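Local coordinates for cell division protein FtsZ 1 (Methanocaldococcus jannaschii, PDB 2VAP) that binds GTP and, as an FtsZ, probably hydrolyses it and polymerises into the dynamic ring that assembles at the future site of cell division, at residues Glu259-Asn271 against Asp294-Val307. Residues are numbered along the deposited sequence; the frame is centred on the assembly and turned at random.
Sequences EKRAKEAVSMALN and DLTLEEAREVVATV
Arg261, in the first turn of helix 261-270, reaches across to two carboxylates near the start of helix 297-310 and illustrates how one guanidinium can join two helix N-termini. With chi1 at 55°, CG is tucked over the backbone between N and C, and the extended chain beyond it carries the guanidinium to the carboxylates. Glu299 is gripped side-on: NE gives a nearly straight bond to OE1 (2.7 Å) and NH1 a second to OE2 (3.1 Å), both on syn lone pairs, with the two flat groups nearly coplanar. Asp294 is held differently. NH1 and NH2 converge on its OD1 alone, at 2.9 and 3.2 Å, from the same face of a carboxylate that stands almost upright (84°) to the guanidinium.

Glu299 is itself steadied from within its own segment. The Thr296 amide takes the anti lone pair of OE2, while Thr296 OG1 accepts from Glu299 N, completing a capping box that ties the salt bridge to the helix start. Two waters extend the polar seam, one bridging Ala262 N to Glu299 OE1, the other Lys263 N to Glu302 OE1. Beside the salt bridge, Ala262 sets its methyl against Glu299 CB (3.9 Å) and the Glu299 carbonyl oxygen.

From Val266 onward the contact turns apolar. The two methyls of Val266 divide the work: CG2 meets Val303 CG1 and Val307 CG2, each at 3.7 Å, while CG1 lies against Thr306 CG2. Leu270 CD1 approaches that same threonine methyl.

Beneath, Ala265, Leu270 and Val307 touch strand 331-338, and Val303 packs on strand 284-291. Two neighbouring helices, roughly parallel, with the axes of 261-270 and 297-307 8.9 Å apart and crossing at -32°, thus lie on the mixed four-stranded sheet of the C-terminal domain, the alpha/beta layering of the FtsZ/tubulin fold.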
loop_
_atom_site.group_PDB
_atom_site.type_symbol
_atom_site.label_atom_id
_atom_site.label_comp_id
_atom_site.label_asym_id
_atom_site.label_seq_id
_atom_site.Cartn_x
_atom_site.Cartn_y
_atom_site.Cartn_z
ATOM N N GLU A 259 -22.887 -3.479 18.236
ATOM C CA GLU A 259 -23.706 -2.275 18.422
ATOM C C GLU A 259 -22.874 -0.989 18.414
ATOM O O GLU A 259 -23.337 0.053 17.944
ATOM C CB GLU A 259 -24.552 -2.373 19.701
ATOM C CG GLU A 259 -23.770 -2.671 20.983
ATOM C CD GLU A 259 -24.653 -2.725 22.220
ATOM O OE1 GLU A 259 -24.243 -2.174 23.263
ATOM O OE2 GLU A 259 -25.754 -3.315 22.153
ATOM N N LYS A 260 -21.652 -1.074 18.937
ATOM C CA LYS A 260 -20.700 0.035 18.892
ATOM C C LYS A 260 -19.587 -0.291 17.894
ATOM O O LYS A 260 -18.401 -0.287 18.236
ATOM C CB LYS A 260 -20.130 0.319 20.286
ATOM C CG LYS A 260 -21.142 0.889 21.272
ATOM C CD LYS A 260 -20.520 1.109 22.641
ATOM C CE LYS A 260 -21.528 1.687 23.620
ATOM N NZ LYS A 260 -20.930 1.913 24.965
ATOM N N ARG A 261 -19.993 -0.565 16.654
ATOM C CA ARG A 261 -19.090 -1.051 15.603
ATOM C C ARG A 261 -17.930 -0.107 15.281
ATOM O O ARG A 261 -16.797 -0.559 15.106
ATOM C CB ARG A 261 -19.871 -1.423 14.334
ATOM C CG ARG A 261 -20.747 -0.312 13.769
ATOM C CD ARG A 261 -21.594 -0.797 12.605
ATOM N NE ARG A 261 -22.135 0.330 11.846
ATOM C CZ ARG A 261 -22.844 0.224 10.725
ATOM N NH1 ARG A 261 -23.281 1.322 10.121
ATOM N NH2 ARG A 261 -23.119 -0.965 10.204
ATOM N N ALA A 262 -18.215 1.193 15.206
ATOM C CA ALA A 262 -17.199 2.197 14.879
ATOM C C ALA A 262 -16.148 2.331 15.979
ATOM O O ALA A 262 -14.952 2.432 15.692
ATOM C CB ALA A 262 -17.850 3.545 14.590
ATOM N N LYS A 263 -16.603 2.323 17.231
ATOM C CA LYS A 263 -15.722 2.427 18.392
ATOM C C LYS A 263 -14.803 1.211 18.510
ATOM O O LYS A 263 -13.614 1.351 18.799
ATOM C CB LYS A 263 -16.546 2.602 19.673
ATOM C CG LYS A 263 -15.742 3.062 20.886
ATOM C CD LYS A 263 -16.601 3.153 22.145
ATOM C CE LYS A 263 -16.780 1.796 22.821
ATOM N NZ LYS A 263 -15.519 1.289 23.433
ATOM N N GLU A 264 -15.362 0.025 18.281
ATOM C CA GLU A 264 -14.597 -1.220 18.364
ATOM C C GLU A 264 -13.630 -1.387 17.191
ATOM O O GLU A 264 -12.535 -1.924 17.361
ATOM C CB GLU A 264 -15.528 -2.430 18.471
ATOM C CG GLU A 264 -16.219 -2.565 19.825
ATOM C CD GLU A 264 -16.901 -3.910 20.016
ATOM O OE1 GLU A 264 -16.312 -4.947 19.639
ATOM O OE2 GLU A 264 -18.028 -3.930 20.555
ATOM N N ALA A 265 -14.038 -0.921 16.011
ATOM C CA ALA A 265 -13.195 -0.995 14.814
ATOM C C ALA A 265 -11.936 -0.136 14.934
ATOM O O ALA A 265 -10.840 -0.590 14.597
ATOM C CB ALA A 265 -13.988 -0.617 13.566
ATOM N N VAL A 266 -12.093 1.098 15.415
ATOM C CA VAL A 266 -10.953 2.002 15.591
ATOM C C VAL A 266 -10.027 1.546 16.728
ATOM O O VAL A 266 -8.806 1.690 16.633
ATOM C CB VAL A 266 -11.388 3.497 15.749
ATOM C CG1 VAL A 266 -12.176 3.728 17.039
ATOM C CG2 VAL A 266 -10.183 4.423 15.681
ATOM N N SER A 267 -10.614 0.984 17.785
ATOM C CA SER A 267 -9.845 0.423 18.896
ATOM C C SER A 267 -8.969 -0.732 18.412
ATOM O O SER A 267 -7.785 -0.804 18.749
ATOM C CB SER A 267 -10.775 -0.048 20.018
ATOM O OG SER A 267 -10.039 -0.589 21.102
ATOM N N MET A 268 -9.558 -1.616 17.608
ATOM C CA MET A 268 -8.843 -2.749 17.021
ATOM C C MET A 268 -7.728 -2.283 16.080
ATOM O O MET A 268 -6.636 -2.855 16.076
ATOM C CB MET A 268 -9.818 -3.679 16.290
ATOM C CG MET A 268 -9.206 -4.989 15.800
ATOM S SD MET A 268 -10.360 -6.010 14.859
ATOM C CE MET A 268 -11.401 -6.655 16.169
ATOM N N ALA A 269 -8.010 -1.241 15.299
ATOM C CA ALA A 269 -7.030 -0.668 14.372
ATOM C C ALA A 269 -5.833 -0.051 15.100
ATOM O O ALA A 269 -4.685 -0.275 14.711
ATOM C CB ALA A 269 -7.695 0.361 13.462
ATOM N N LEU A 270 -6.105 0.716 16.154
ATOM C CA LEU A 270 -5.053 1.357 16.950
ATOM C C LEU A 270 -4.197 0.348 17.717
ATOM O O LEU A 270 -3.008 0.582 17.946
ATOM C CB LEU A 270 -5.654 2.387 17.915
ATOM C CG LEU A 270 -6.085 3.733 17.321
ATOM C CD1 LEU A 270 -7.108 4.419 18.215
ATOM C CD2 LEU A 270 -4.883 4.642 17.077
ATOM N N ASN A 271 -4.811 -0.769 18.102
ATOM C CA ASN A 271 -4.121 -1.831 18.833
ATOM C C ASN A 271 -3.639 -2.973 17.932
ATOM O O ASN A 271 -3.237 -4.032 18.423
ATOM C CB ASN A 271 -5.020 -2.377 19.949
ATOM C CG ASN A 271 -5.236 -1.376 21.073
ATOM O OD1 ASN A 271 -6.362 -0.951 21.330
ATOM N ND2 ASN A 271 -4.156 -0.995 21.748
ATOM N N ASP A 294 -25.535 1.847 5.563
ATOM C CA ASP A 294 -26.025 2.585 6.729
ATOM C C ASP A 294 -24.920 3.288 7.532
ATOM O O ASP A 294 -25.161 3.751 8.651
ATOM C CB ASP A 294 -26.869 1.670 7.634
ATOM C CG ASP A 294 -26.072 0.511 8.227
ATOM O OD1 ASP A 294 -24.886 0.327 7.873
ATOM O OD2 ASP A 294 -26.644 -0.225 9.058
ATOM N N LEU A 295 -23.719 3.365 6.959
ATOM C CA LEU A 295 -22.610 4.101 7.570
ATOM C C LEU A 295 -22.955 5.584 7.676
ATOM O O LEU A 295 -23.456 6.183 6.721
ATOM C CB LEU A 295 -21.316 3.909 6.763
ATOM C CG LEU A 295 -20.035 4.615 7.229
ATOM C CD1 LEU A 295 -19.465 3.976 8.492
ATOM C CD2 LEU A 295 -18.994 4.619 6.119
ATOM N N THR A 296 -22.696 6.167 8.843
ATOM C CA THR A 296 -22.995 7.577 9.083
ATOM C C THR A 296 -21.725 8.410 9.229
ATOM O O THR A 296 -20.658 7.883 9.561
ATOM C CB THR A 296 -23.869 7.778 10.345
ATOM O OG1 THR A 296 -23.133 7.382 11.511
ATOM C CG2 THR A 296 -25.159 6.970 10.253
ATOM N N LEU A 297 -21.856 9.713 8.982
ATOM C CA LEU A 297 -20.775 10.670 9.207
ATOM C C LEU A 297 -20.365 10.694 10.682
ATOM O O LEU A 297 -19.186 10.852 11.001
ATOM C CB LEU A 297 -21.194 12.071 8.744
ATOM C CG LEU A 297 -20.208 13.238 8.897
ATOM C CD1 LEU A 297 -19.005 13.080 7.978
ATOM C CD2 LEU A 297 -20.904 14.564 8.639
ATOM N N GLU A 298 -21.348 10.526 11.568
ATOM C CA GLU A 298 -21.114 10.484 13.014
ATOM C C GLU A 298 -20.179 9.339 13.405
ATOM O O GLU A 298 -19.301 9.512 14.254
ATOM C CB GLU A 298 -22.440 10.370 13.778
ATOM C CG GLU A 298 -23.279 11.651 13.803
ATOM C CD GLU A 298 -24.011 11.928 12.496
ATOM O OE1 GLU A 298 -24.299 10.971 11.745
ATOM O OE2 GLU A 298 -24.302 13.111 12.220
ATOM N N GLU A 299 -20.374 8.180 12.777
ATOM C CA GLU A 299 -19.507 7.018 12.980
ATOM C C GLU A 299 -18.081 7.299 12.517
ATOM O O GLU A 299 -17.120 7.004 13.232
ATOM C CB GLU A 299 -20.062 5.791 12.250
ATOM C CG GLU A 299 -21.222 5.113 12.963
ATOM C CD GLU A 299 -21.710 3.874 12.237
ATOM O OE1 GLU A 299 -21.665 2.784 12.841
ATOM O OE2 GLU A 299 -22.132 3.987 11.067
ATOM N N ALA A 300 -17.955 7.877 11.323
ATOM C CA ALA A 300 -16.655 8.246 10.761
ATOM C C ALA A 300 -15.935 9.272 11.635
ATOM O O ALA A 300 -14.740 9.138 11.896
ATOM C CB ALA A 300 -16.817 8.767 9.339
ATOM N N ARG A 301 -16.674 10.284 12.093
ATOM C CA ARG A 301 -16.136 11.314 12.984
ATOM C C ARG A 301 -15.625 10.735 14.302
ATOM O O ARG A 301 -14.604 11.186 14.825
ATOM C CB ARG A 301 -17.186 12.396 13.257
ATOM C CG ARG A 301 -17.367 13.391 12.117
ATOM C CD ARG A 301 -18.528 14.343 12.382
ATOM N NE ARG A 301 -18.266 15.244 13.503
ATOM C CZ ARG A 301 -19.121 16.158 13.957
ATOM N NH1 ARG A 301 -20.313 16.309 13.391
ATOM N NH2 ARG A 301 -18.783 16.926 14.983
ATOM N N GLU A 302 -16.338 9.737 14.827
ATOM C CA GLU A 302 -15.940 9.044 16.056
ATOM C C GLU A 302 -14.583 8.356 15.890
ATOM O O GLU A 302 -13.739 8.412 16.787
ATOM C CB GLU A 302 -17.013 8.030 16.473
ATOM C CG GLU A 302 -16.794 7.404 17.850
ATOM C CD GLU A 302 -17.915 6.465 18.271
ATOM O OE1 GLU A 302 -18.565 5.857 17.391
ATOM O OE2 GLU A 302 -18.143 6.328 19.491
ATOM N N VAL A 303 -14.385 7.719 14.736
ATOM C CA VAL A 303 -13.122 7.056 14.401
ATOM C C VAL A 303 -11.965 8.060 14.373
ATOM O O VAL A 303 -10.930 7.841 15.010
ATOM C CB VAL A 303 -13.219 6.292 13.047
ATOM C CG1 VAL A 303 -11.855 5.763 12.606
ATOM C CG2 VAL A 303 -14.227 5.151 13.142
ATOM N N VAL A 304 -12.158 9.162 13.649
ATOM C CA VAL A 304 -11.129 10.197 13.498
ATOM C C VAL A 304 -10.774 10.852 14.836
ATOM O O VAL A 304 -9.597 11.072 15.129
ATOM C CB VAL A 304 -11.544 11.277 12.463
ATOM C CG1 VAL A 304 -10.421 12.287 12.248
ATOM C CG2 VAL A 304 -11.920 10.631 11.139
ATOM N N ALA A 305 -11.794 11.148 15.642
ATOM C CA ALA A 305 -11.598 11.753 16.963
ATOM C C ALA A 305 -10.781 10.853 17.891
ATOM O O ALA A 305 -9.929 11.339 18.641
ATOM C CB ALA A 305 -12.941 12.095 17.597
ATOM N N THR A 306 -11.042 9.549 17.827
ATOM C CA THR A 306 -10.324 8.559 18.631
ATOM C C THR A 306 -8.848 8.483 18.226
ATOM O O THR A 306 -7.966 8.449 19.087
ATOM C CB THR A 306 -10.990 7.161 18.541
ATOM O OG1 THR A 306 -12.376 7.266 18.894
ATOM C CG2 THR A 306 -10.315 6.168 19.482
ATOM N N VAL A 307 -8.590 8.469 16.918
ATOM C CA VAL A 307 -7.221 8.459 16.396
ATOM C C VAL A 307 -6.481 9.743 16.778
ATOM O O VAL A 307 -5.334 9.693 17.230
ATOM C CB VAL A 307 -7.188 8.251 14.856
ATOM C CG1 VAL A 307 -5.777 8.433 14.308
ATOM C CG2 VAL A 307 -7.714 6.873 14.489
HETATM O O HOH W 1 -20.991 2.656 15.458
HETATM O O HOH W 2 -19.535 3.041 17.707
#